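Local coordinates for conserved exported protein (Bacteroides fragilis, PDB 3CLW) that is of unestablished function but probably hydrolyses O-glycosidic bonds with a TIM-barrel domain, at residues 170-175 with 222-227; 319-324 with 443-448; 145-150 with 244-249. One frame throughout, in Å; residues are numbered along the deposited sequence.

Contact 1: 170-175 with 222-227; sequences HFREQG and QIDTKI
Arg172, in the last turn of helix 157-173, lays its side chain across the backbone of 223-225, the link between helix 204-221 and barrel strand 226-232. Its aliphatic part does the first touching: Arg172 CD sits 3.9 Å from Ile223 CB and 3.7 Å from Thr225 OG1. A bend at chi3 (68°) then turns the guanidinium over Asp224. There the carbonyl O of Asp224 lies above one face of the group, 3.4 Å from Arg172 NH1 but at a poor angle for a hydrogen bond, while Arg172 NH2 comes within 3.6 Å of Asp224 CB. The Asp224 carboxylate is turned 65° from the guanidinium plane, and its OD2 stays 4.5 Å from Arg172 NH2, so the opposite charges may attract, with no N-H directed at the oxygen. One water joins the pieces, accepting from Asp224 N at 2.9 Å and, weakly, from Arg172 NE. Asp224 is also the centre of an inverse gamma turn, which bends the chain just before the strand starts. The firmer polar bonds lead to strand 178-182: Arg172 NH1 donates to Val178 O and Asn179 OD1, and Thr225 OG1 is bonded to Val178 O as well. Directly, then, the arginine meets 223-225 through van der Waals contact and loose electrostatics, while bonds to the neighbouring strand hold the guanidinium and a shared water adds a weak link at NE.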
loop_
_atom_site.group_PDB
_atom_site.type_symbol
_atom_site.label_atom_id
_atom_site.label_comp_id
_atom_site.label_asym_id
_atom_site.label_seq_id
_atom_site.Cartn_x
_atom_site.Cartn_y
_atom_site.Cartn_z
ATOM N N HIS A 170 17.282 9.150 -12.935
ATOM C CA HIS A 170 18.510 9.070 -12.125
ATOM C C HIS A 170 18.636 7.725 -11.427
ATOM O O HIS A 170 19.657 7.066 -11.520
ATOM C CB HIS A 170 18.579 10.160 -11.067
ATOM C CG HIS A 170 19.696 9.958 -10.102
ATOM N ND1 HIS A 170 20.990 10.358 -10.370
ATOM C CD2 HIS A 170 19.726 9.364 -8.881
ATOM C CE1 HIS A 170 21.770 10.002 -9.360
ATOM N NE2 HIS A 170 21.022 9.422 -8.435
ATOM N N PHE A 171 17.585 7.321 -10.734
ATOM C CA PHE A 171 17.634 6.066 -9.996
ATOM C C PHE A 171 17.601 4.828 -10.909
ATOM O O PHE A 171 18.232 3.802 -10.583
ATOM C CB PHE A 171 16.604 6.062 -8.865
ATOM C CG PHE A 171 16.993 6.984 -7.735
ATOM C CD1 PHE A 171 16.497 8.284 -7.676
ATOM C CD2 PHE A 171 17.943 6.581 -6.798
ATOM C CE1 PHE A 171 16.892 9.175 -6.674
ATOM C CE2 PHE A 171 18.357 7.445 -5.757
ATOM C CZ PHE A 171 17.818 8.761 -5.707
ATOM N N ARG A 172 16.960 4.950 -12.085
ATOM C CA ARG A 172 17.065 3.867 -13.086
ATOM C C ARG A 172 18.497 3.667 -13.548
ATOM O O ARG A 172 18.953 2.515 -13.697
ATOM C CB ARG A 172 16.084 4.036 -14.276
ATOM C CG ARG A 172 14.592 4.001 -13.833
ATOM C CD ARG A 172 13.603 3.993 -14.996
ATOM N NE ARG A 172 13.695 2.745 -15.704
ATOM C CZ ARG A 172 13.026 1.633 -15.388
ATOM N NH1 ARG A 172 12.165 1.590 -14.375
ATOM N NH2 ARG A 172 13.222 0.537 -16.097
ATOM N N GLU A 173 19.203 4.774 -13.742
ATOM C CA GLU A 173 20.613 4.752 -14.207
ATOM C C GLU A 173 21.595 4.255 -13.122
ATOM O O GLU A 173 22.735 3.919 -13.413
ATOM C CB GLU A 173 21.013 6.106 -14.818
ATOM C CG GLU A 173 20.238 6.406 -16.151
ATOM C CD GLU A 173 20.432 7.832 -16.675
ATOM O OE1 GLU A 173 20.988 8.693 -15.945
ATOM O OE2 GLU A 173 20.023 8.093 -17.832
ATOM N N GLN A 174 21.107 4.208 -11.874
ATOM C CA GLN A 174 21.767 3.542 -10.769
ATOM C C GLN A 174 21.323 2.090 -10.552
ATOM O O GLN A 174 21.713 1.474 -9.576
ATOM C CB GLN A 174 21.482 4.306 -9.485
ATOM C CG GLN A 174 21.826 5.750 -9.563
ATOM C CD GLN A 174 23.175 6.023 -9.046
ATOM O OE1 GLN A 174 24.186 5.828 -9.729
ATOM N NE2 GLN A 174 23.220 6.474 -7.794
ATOM N N GLY A 175 20.487 1.552 -11.423
ATOM C CA GLY A 175 20.082 0.174 -11.303
ATOM C C GLY A 175 18.829 -0.082 -10.486
ATOM O O GLY A 175 18.551 -1.237 -10.137
ATOM N N GLN A 222 12.252 8.516 -22.416
ATOM C CA GLN A 222 12.205 7.101 -22.796
ATOM C C GLN A 222 12.563 6.165 -21.631
ATOM O O GLN A 222 13.360 5.247 -21.784
ATOM C CB GLN A 222 13.089 6.822 -24.022
ATOM C CG GLN A 222 12.784 7.712 -25.274
ATOM C CD GLN A 222 13.868 7.570 -26.357
ATOM O OE1 GLN A 222 13.838 6.633 -27.148
ATOM N NE2 GLN A 222 14.848 8.480 -26.360
ATOM N N ILE A 223 11.981 6.413 -20.464
ATOM C CA ILE A 223 12.121 5.502 -19.333
ATOM C C ILE A 223 10.909 4.579 -19.277
ATOM O O ILE A 223 9.793 4.975 -19.618
ATOM C CB ILE A 223 12.336 6.231 -17.961
ATOM C CG1 ILE A 223 11.197 7.226 -17.650
ATOM C CG2 ILE A 223 13.738 6.899 -17.894
ATOM C CD1 ILE A 223 11.250 7.770 -16.219
ATOM N N ASP A 224 11.149 3.348 -18.844
ATOM C CA ASP A 224 10.115 2.337 -18.681
ATOM C C ASP A 224 9.366 2.547 -17.362
ATOM O O ASP A 224 9.492 1.734 -16.427
ATOM C CB ASP A 224 10.763 0.932 -18.752
ATOM C CG ASP A 224 9.732 -0.192 -18.859
ATOM O OD1 ASP A 224 8.537 0.106 -19.122
ATOM O OD2 ASP A 224 10.105 -1.375 -18.656
ATOM N N THR A 225 8.611 3.647 -17.285
ATOM C CA THR A 225 7.906 4.046 -16.066
ATOM C C THR A 225 6.481 4.495 -16.379
ATOM O O THR A 225 6.260 5.131 -17.390
ATOM C CB THR A 225 8.651 5.231 -15.335
ATOM O OG1 THR A 225 10.017 4.862 -15.041
ATOM C CG2 THR A 225 7.953 5.581 -14.046
ATOM N N LYS A 226 5.524 4.189 -15.501
ATOM C CA LYS A 226 4.142 4.546 -15.714
ATOM C C LYS A 226 3.533 5.392 -14.601
ATOM O O LYS A 226 4.017 5.406 -13.460
ATOM C CB LYS A 226 3.321 3.280 -15.931
ATOM C CG LYS A 226 3.597 2.587 -17.255
ATOM C CD LYS A 226 2.844 1.296 -17.275
ATOM C CE LYS A 226 3.400 0.271 -18.274
ATOM N NZ LYS A 226 3.487 0.738 -19.703
ATOM N N ILE A 227 2.445 6.083 -14.941
ATOM C CA ILE A 227 1.853 7.113 -14.094
ATOM C C ILE A 227 0.647 6.557 -13.358
ATOM O O ILE A 227 -0.273 6.038 -13.990
ATOM C CB ILE A 227 1.367 8.317 -14.932
ATOM C CG1 ILE A 227 2.484 8.870 -15.836
ATOM C CG2 ILE A 227 0.755 9.393 -14.033
ATOM C CD1 ILE A 227 1.916 9.640 -17.064
HETATM O O HOH W 1 13.969 2.548 -19.010
#

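Contact 2: 319-324 with 443-448; sequences NEEITM and INYSKE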
loop_
_atom_site.group_PDB
_atom_site.type_symbol
_atom_site.label_atom_id
_atom_site.label_comp_id
_atom_site.label_asym_id
_atom_site.label_seq_id
_atom_site.Cartn_x
_atom_site.Cartn_y
_atom_site.Cartn_z
ATOM N N ASN A 319 -13.054 2.161 16.700
ATOM C CA ASN A 319 -14.258 1.346 16.775
ATOM C C ASN A 319 -14.066 0.227 17.807
ATOM O O ASN A 319 -12.941 -0.059 18.223
ATOM C CB ASN A 319 -14.680 0.806 15.392
ATOM C CG ASN A 319 -13.638 -0.125 14.757
ATOM O OD1 ASN A 319 -13.248 -1.154 15.329
ATOM N ND2 ASN A 319 -13.205 0.226 13.555
ATOM N N GLU A 320 -15.170 -0.398 18.209
ATOM C CA GLU A 320 -15.163 -1.446 19.237
ATOM C C GLU A 320 -14.259 -2.639 18.941
ATOM O O GLU A 320 -13.835 -3.325 19.861
ATOM C CB GLU A 320 -16.586 -1.957 19.496
ATOM C CG GLU A 320 -17.332 -2.366 18.226
ATOM C CD GLU A 320 -18.483 -3.343 18.482
ATOM O OE1 GLU A 320 -19.591 -3.069 17.961
ATOM O OE2 GLU A 320 -18.286 -4.370 19.187
ATOM N N GLU A 321 -13.991 -2.911 17.669
ATOM C CA GLU A 321 -13.165 -4.059 17.297
ATOM C C GLU A 321 -11.671 -3.888 17.609
ATOM O O GLU A 321 -10.989 -4.861 17.932
ATOM C CB GLU A 321 -13.361 -4.403 15.830
ATOM C CG GLU A 321 -14.689 -5.040 15.531
ATOM C CD GLU A 321 -14.679 -5.745 14.201
ATOM O OE1 GLU A 321 -15.226 -5.180 13.232
ATOM O OE2 GLU A 321 -14.099 -6.858 14.118
ATOM N N ILE A 322 -11.191 -2.647 17.550
ATOM C CA ILE A 322 -9.755 -2.363 17.570
ATOM C C ILE A 322 -9.327 -1.310 18.593
ATOM O O ILE A 322 -8.125 -1.099 18.796
ATOM C CB ILE A 322 -9.237 -1.916 16.156
ATOM C CG1 ILE A 322 -10.022 -0.695 15.639
ATOM C CG2 ILE A 322 -9.250 -3.080 15.166
ATOM C CD1 ILE A 322 -9.349 0.052 14.524
ATOM N N THR A 323 -10.298 -0.633 19.211
ATOM C CA THR A 323 -10.014 0.440 20.177
ATOM C C THR A 323 -10.132 -0.045 21.652
ATOM O O THR A 323 -11.217 -0.345 22.159
ATOM C CB THR A 323 -10.831 1.696 19.842
ATOM O OG1 THR A 323 -10.445 2.127 18.534
ATOM C CG2 THR A 323 -10.558 2.838 20.820
ATOM N N MET A 324 -8.986 -0.088 22.324
ATOM C CA MET A 324 -8.767 -0.979 23.446
ATOM C C MET A 324 -7.426 -0.645 24.067
ATOM O O MET A 324 -6.498 -0.235 23.354
ATOM C CB MET A 324 -8.611 -2.368 22.860
ATOM C CG MET A 324 -9.291 -3.466 23.561
ATOM S SD MET A 324 -9.247 -4.875 22.454
ATOM C CE MET A 324 -10.513 -4.421 21.276
ATOM N N ILE A 443 -9.072 -16.647 6.570
ATOM C CA ILE A 443 -9.210 -15.903 7.819
ATOM C C ILE A 443 -10.358 -16.461 8.609
ATOM O O ILE A 443 -11.497 -16.452 8.126
ATOM C CB ILE A 443 -9.475 -14.392 7.598
ATOM C CG1 ILE A 443 -8.446 -13.802 6.632
ATOM C CG2 ILE A 443 -9.508 -13.646 8.952
ATOM C CD1 ILE A 443 -8.830 -12.430 6.119
ATOM N N ASN A 444 -10.058 -16.923 9.826
ATOM C CA ASN A 444 -11.090 -17.301 10.776
ATOM C C ASN A 444 -11.391 -16.156 11.746
ATOM O O ASN A 444 -10.736 -15.997 12.793
ATOM C CB ASN A 444 -10.726 -18.585 11.527
ATOM C CG ASN A 444 -11.895 -19.122 12.363
ATOM O OD1 ASN A 444 -12.902 -18.444 12.552
ATOM N ND2 ASN A 444 -11.754 -20.333 12.862
ATOM N N TYR A 445 -12.408 -15.368 11.388
ATOM C CA TYR A 445 -12.715 -14.135 12.104
ATOM C C TYR A 445 -13.565 -14.428 13.322
ATOM O O TYR A 445 -13.696 -13.576 14.202
ATOM C CB TYR A 445 -13.434 -13.138 11.186
ATOM C CG TYR A 445 -13.204 -11.697 11.565
ATOM C CD1 TYR A 445 -12.040 -11.038 11.167
ATOM C CD2 TYR A 445 -14.135 -10.996 12.331
ATOM C CE1 TYR A 445 -11.804 -9.724 11.501
ATOM C CE2 TYR A 445 -13.902 -9.679 12.699
ATOM C CZ TYR A 445 -12.728 -9.042 12.261
ATOM O OH TYR A 445 -12.466 -7.732 12.598
ATOM N N SER A 446 -14.154 -15.627 13.360
ATOM C CA SER A 446 -15.083 -16.013 14.423
ATOM C C SER A 446 -14.314 -16.420 15.673
ATOM O O SER A 446 -13.091 -16.633 15.624
ATOM C CB SER A 446 -15.952 -17.193 13.969
ATOM O OG SER A 446 -15.213 -18.407 14.047
ATOM N N LYS A 447 -15.037 -16.554 16.783
ATOM C CA LYS A 447 -14.459 -17.028 18.047
ATOM C C LYS A 447 -14.486 -18.546 18.208
ATOM O O LYS A 447 -14.174 -19.065 19.292
ATOM C CB LYS A 447 -15.168 -16.387 19.231
ATOM C CG LYS A 447 -14.794 -14.952 19.483
ATOM C CD LYS A 447 -15.759 -14.329 20.475
ATOM C CE LYS A 447 -16.946 -13.689 19.767
ATOM N NZ LYS A 447 -17.507 -12.577 20.601
ATOM N N GLU A 448 -14.810 -19.258 17.135
ATOM C CA GLU A 448 -14.864 -20.711 17.163
ATOM C C GLU A 448 -13.881 -21.325 16.178
ATOM O O GLU A 448 -13.796 -20.893 15.030
ATOM C CB GLU A 448 -16.289 -21.209 16.841
#
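Tyr445 and Glu321 meet across the seam between two parts of the chain: the loop that follows strand 307-310 of the family 30 TIM barrel, and the end of strand 438-444 in the C-terminal beta-domain. The backbones stay well apart, with 11.3 Å between the CA atoms of Glu321 and Tyr445, and the two side chains span the gap. Tyr445 swings CG away from its own backbone N (chi1 -152°), which carries the phenol out toward the barrel loop. Glu321 reaches back with a chain extended beyond CG. Its OE2 arrives at the edge of the tyrosine ring, in the ring plane, whereas the carboxylate as a whole stands almost perpendicular to that ring, the planes 86° apart. Tyr445 OH donates to Glu321 OE2, and the modelled length is very short, so its exact value deserves caution. The other carboxylate oxygen, OE1, makes a salt bridge with Arg340 of helix 328-347, so each oxygen has its own partner. Arg489 adds a cation-pi contact to the Tyr445 ring and bonds to Tyr445 O. Behind the tyrosine, Ser446 OG forms an ST turn by accepting from Glu448 N. Asn444 braces the same bend: its OD1 accepts from Ser446 OG at 2.8 Å in the carbonyl plane, on a lone pair, while Asn444 ND2 donates to Glu448 O at 3.0 Å.

Contact 3: 145-150 with 244-249; sequences TDQDCI and IAKTPD
Lys246 stretches across to the 145-150 loop and gives its ammonium to the backbone: NZ donates to Gln147 O at 2.9 Å. The approach is from above the peptide, 54° out of the carbonyl plane. Lys246 CE and CD also lie near Gln147 O, at 3.3 and 3.5 Å, and CD comes 4.0 Å from Asp148 O. Of the Gln147 side chain, CB comes nearest, 4.0 Å from Lys246 NZ. Asp148 directs its CB away, and its OD1 remains 4.9 Å from Lys246 NZ, near enough for a mild attraction at most. Both segments are irregular loops joining strands to helices of the TIM barrel, one between strand 125-128 and helix 157-173, the other between strand 226-232 and helix 251-256. A type I turn from Ile244 to Thr247 puts Lys246 at its third position, from where the side chain, extended beyond CG, reaches over. On the other side, Asp146 shapes the accepting peptide through an Asx turn, with OD1 taking the N-H of Asp148 at 2.9 Å. Further out, Asp146 OD2 forms a salt bridge with Arg138, an arginine that also donates to Cys149 O and Ile150 O.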
loop_
_atom_site.group_PDB
_atom_site.type_symbol
_atom_site.label_atom_id
_atom_site.label_comp_id
_atom_site.label_asym_id
_atom_site.label_seq_id
_atom_site.Cartn_x
_atom_site.Cartn_y
_atom_site.Cartn_z
ATOM N N THR A 145 -1.990 27.042 1.206
ATOM C CA THR A 145 -2.734 28.022 1.993
ATOM C C THR A 145 -4.166 28.264 1.490
ATOM O O THR A 145 -4.770 29.276 1.828
ATOM C CB THR A 145 -1.961 29.363 2.127
ATOM O OG1 THR A 145 -1.613 29.845 0.833
ATOM C CG2 THR A 145 -0.698 29.191 2.918
ATOM N N ASP A 146 -4.685 27.339 0.681
ATOM C CA ASP A 146 -6.060 27.361 0.208
ATOM C C ASP A 146 -6.511 25.999 -0.327
ATOM O O ASP A 146 -5.711 25.081 -0.508
ATOM C CB ASP A 146 -6.263 28.454 -0.869
ATOM C CG ASP A 146 -5.488 28.182 -2.153
ATOM O OD1 ASP A 146 -5.795 27.208 -2.885
ATOM O OD2 ASP A 146 -4.573 28.971 -2.438
ATOM N N GLN A 147 -7.811 25.880 -0.579
ATOM C CA GLN A 147 -8.346 24.741 -1.269
ATOM C C GLN A 147 -8.941 25.075 -2.666
ATOM O O GLN A 147 -9.897 24.440 -3.087
ATOM C CB GLN A 147 -9.356 24.016 -0.391
ATOM C CG GLN A 147 -9.471 22.567 -0.769
ATOM C CD GLN A 147 -10.515 21.837 0.021
ATOM O OE1 GLN A 147 -11.359 22.460 0.648
ATOM N NE2 GLN A 147 -10.479 20.501 -0.014
ATOM N N ASP A 148 -8.347 26.023 -3.397
ATOM C CA ASP A 148 -8.894 26.412 -4.724
ATOM C C ASP A 148 -8.614 25.392 -5.820
ATOM O O ASP A 148 -9.497 25.045 -6.611
ATOM C CB ASP A 148 -8.359 27.778 -5.156
ATOM C CG ASP A 148 -8.695 28.880 -4.163
ATOM O OD1 ASP A 148 -9.685 28.736 -3.382
ATOM O OD2 ASP A 148 -7.961 29.886 -4.163
ATOM N N CYS A 149 -7.370 24.918 -5.835
ATOM C CA CYS A 149 -6.846 23.968 -6.788
ATOM C C CYS A 149 -5.461 23.604 -6.253
ATOM O O CYS A 149 -5.085 23.993 -5.149
ATOM C CB CYS A 149 -6.711 24.614 -8.166
ATOM S SG CYS A 149 -5.629 26.065 -8.193
ATOM N N ILE A 150 -4.705 22.873 -7.064
ATOM C CA ILE A 150 -3.393 22.349 -6.710
ATOM C C ILE A 150 -2.488 23.481 -6.270
ATOM O O ILE A 150 -2.501 24.555 -6.877
ATOM C CB ILE A 150 -2.793 21.578 -7.909
ATOM C CG1 ILE A 150 -1.556 20.755 -7.491
ATOM C CG2 ILE A 150 -2.574 22.536 -9.136
ATOM C CD1 ILE A 150 -1.100 19.718 -8.521
ATOM N N ILE A 244 -20.130 20.059 -5.805
ATOM C CA ILE A 244 -19.023 20.998 -5.837
ATOM C C ILE A 244 -18.091 20.701 -7.031
ATOM O O ILE A 244 -17.445 19.654 -7.101
ATOM C CB ILE A 244 -18.295 21.037 -4.474
ATOM C CG1 ILE A 244 -19.305 21.369 -3.370
ATOM C CG2 ILE A 244 -17.137 22.040 -4.484
ATOM C CD1 ILE A 244 -18.770 21.222 -1.956
ATOM N N ALA A 245 -18.055 21.647 -7.968
ATOM C CA ALA A 245 -17.307 21.514 -9.213
ATOM C C ALA A 245 -15.861 21.078 -8.998
ATOM O O ALA A 245 -15.371 20.180 -9.689
ATOM C CB ALA A 245 -17.364 22.838 -10.018
ATOM N N LYS A 246 -15.200 21.701 -8.024
ATOM C CA LYS A 246 -13.770 21.498 -7.798
ATOM C C LYS A 246 -13.399 20.100 -7.253
ATOM O O LYS A 246 -12.285 19.642 -7.462
ATOM C CB LYS A 246 -13.169 22.619 -6.924
ATOM C CG LYS A 246 -13.610 22.664 -5.493
ATOM C CD LYS A 246 -12.864 23.776 -4.760
ATOM C CE LYS A 246 -13.119 23.727 -3.245
ATOM N NZ LYS A 246 -12.652 24.967 -2.487
ATOM N N THR A 247 -14.347 19.437 -6.584
ATOM C CA THR A 247 -14.105 18.153 -5.927
ATOM C C THR A 247 -13.600 17.061 -6.876
ATOM O O THR A 247 -14.287 16.722 -7.844
ATOM C CB THR A 247 -15.359 17.676 -5.164
ATOM O OG1 THR A 247 -15.719 18.675 -4.218
ATOM C CG2 THR A 247 -15.080 16.409 -4.396
ATOM N N PRO A 248 -12.391 16.494 -6.587
ATOM C CA PRO A 248 -11.910 15.336 -7.346
ATOM C C PRO A 248 -12.631 14.059 -6.935
ATOM O O PRO A 248 -11.992 13.075 -6.527
ATOM C CB PRO A 248 -10.414 15.288 -6.994
ATOM C CG PRO A 248 -10.379 15.811 -5.583
ATOM C CD PRO A 248 -11.418 16.908 -5.549
ATOM N N ASP A 249 -13.958 14.077 -7.027
ATOM C CA ASP A 249 -14.747 12.865 -6.913
ATOM C C ASP A 249 -15.023 12.343 -8.313
ATOM O O ASP A 249 -14.436 12.826 -9.301
ATOM C CB ASP A 249 -16.049 13.104 -6.128
ATOM C CG ASP A 249 -17.042 14.011 -6.874
ATOM O OD1 ASP A 249 -18.197 14.117 -6.400
ATOM O OD2 ASP A 249 -16.668 14.617 -7.914
#

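Overall arrangement
None of the three contacts is fully in the core. Contacts 1 and 2 are partly buried, each with one buried residue (Thr225 and Tyr445), while contact 3 lies at the surface. Contacts 1 and 3 both sit within the barrel domain: contact 1 uses the end of helix 157-173 and the start of strand 226-232, contact 3 the loop before that helix and the loop after that strand. Contact 2 lies across the chain's centre from contact 1, with centres 43 Å apart, and reaches from the barrel into the C-terminal beta-domain. The chemistry differs accordingly: van der Waals contact, loose charge proximity and a bridging water in contact 1, a phenol-carboxylate bond between domains in contact 2, and a lysine-to-carbonyl bond between loops in contact 3.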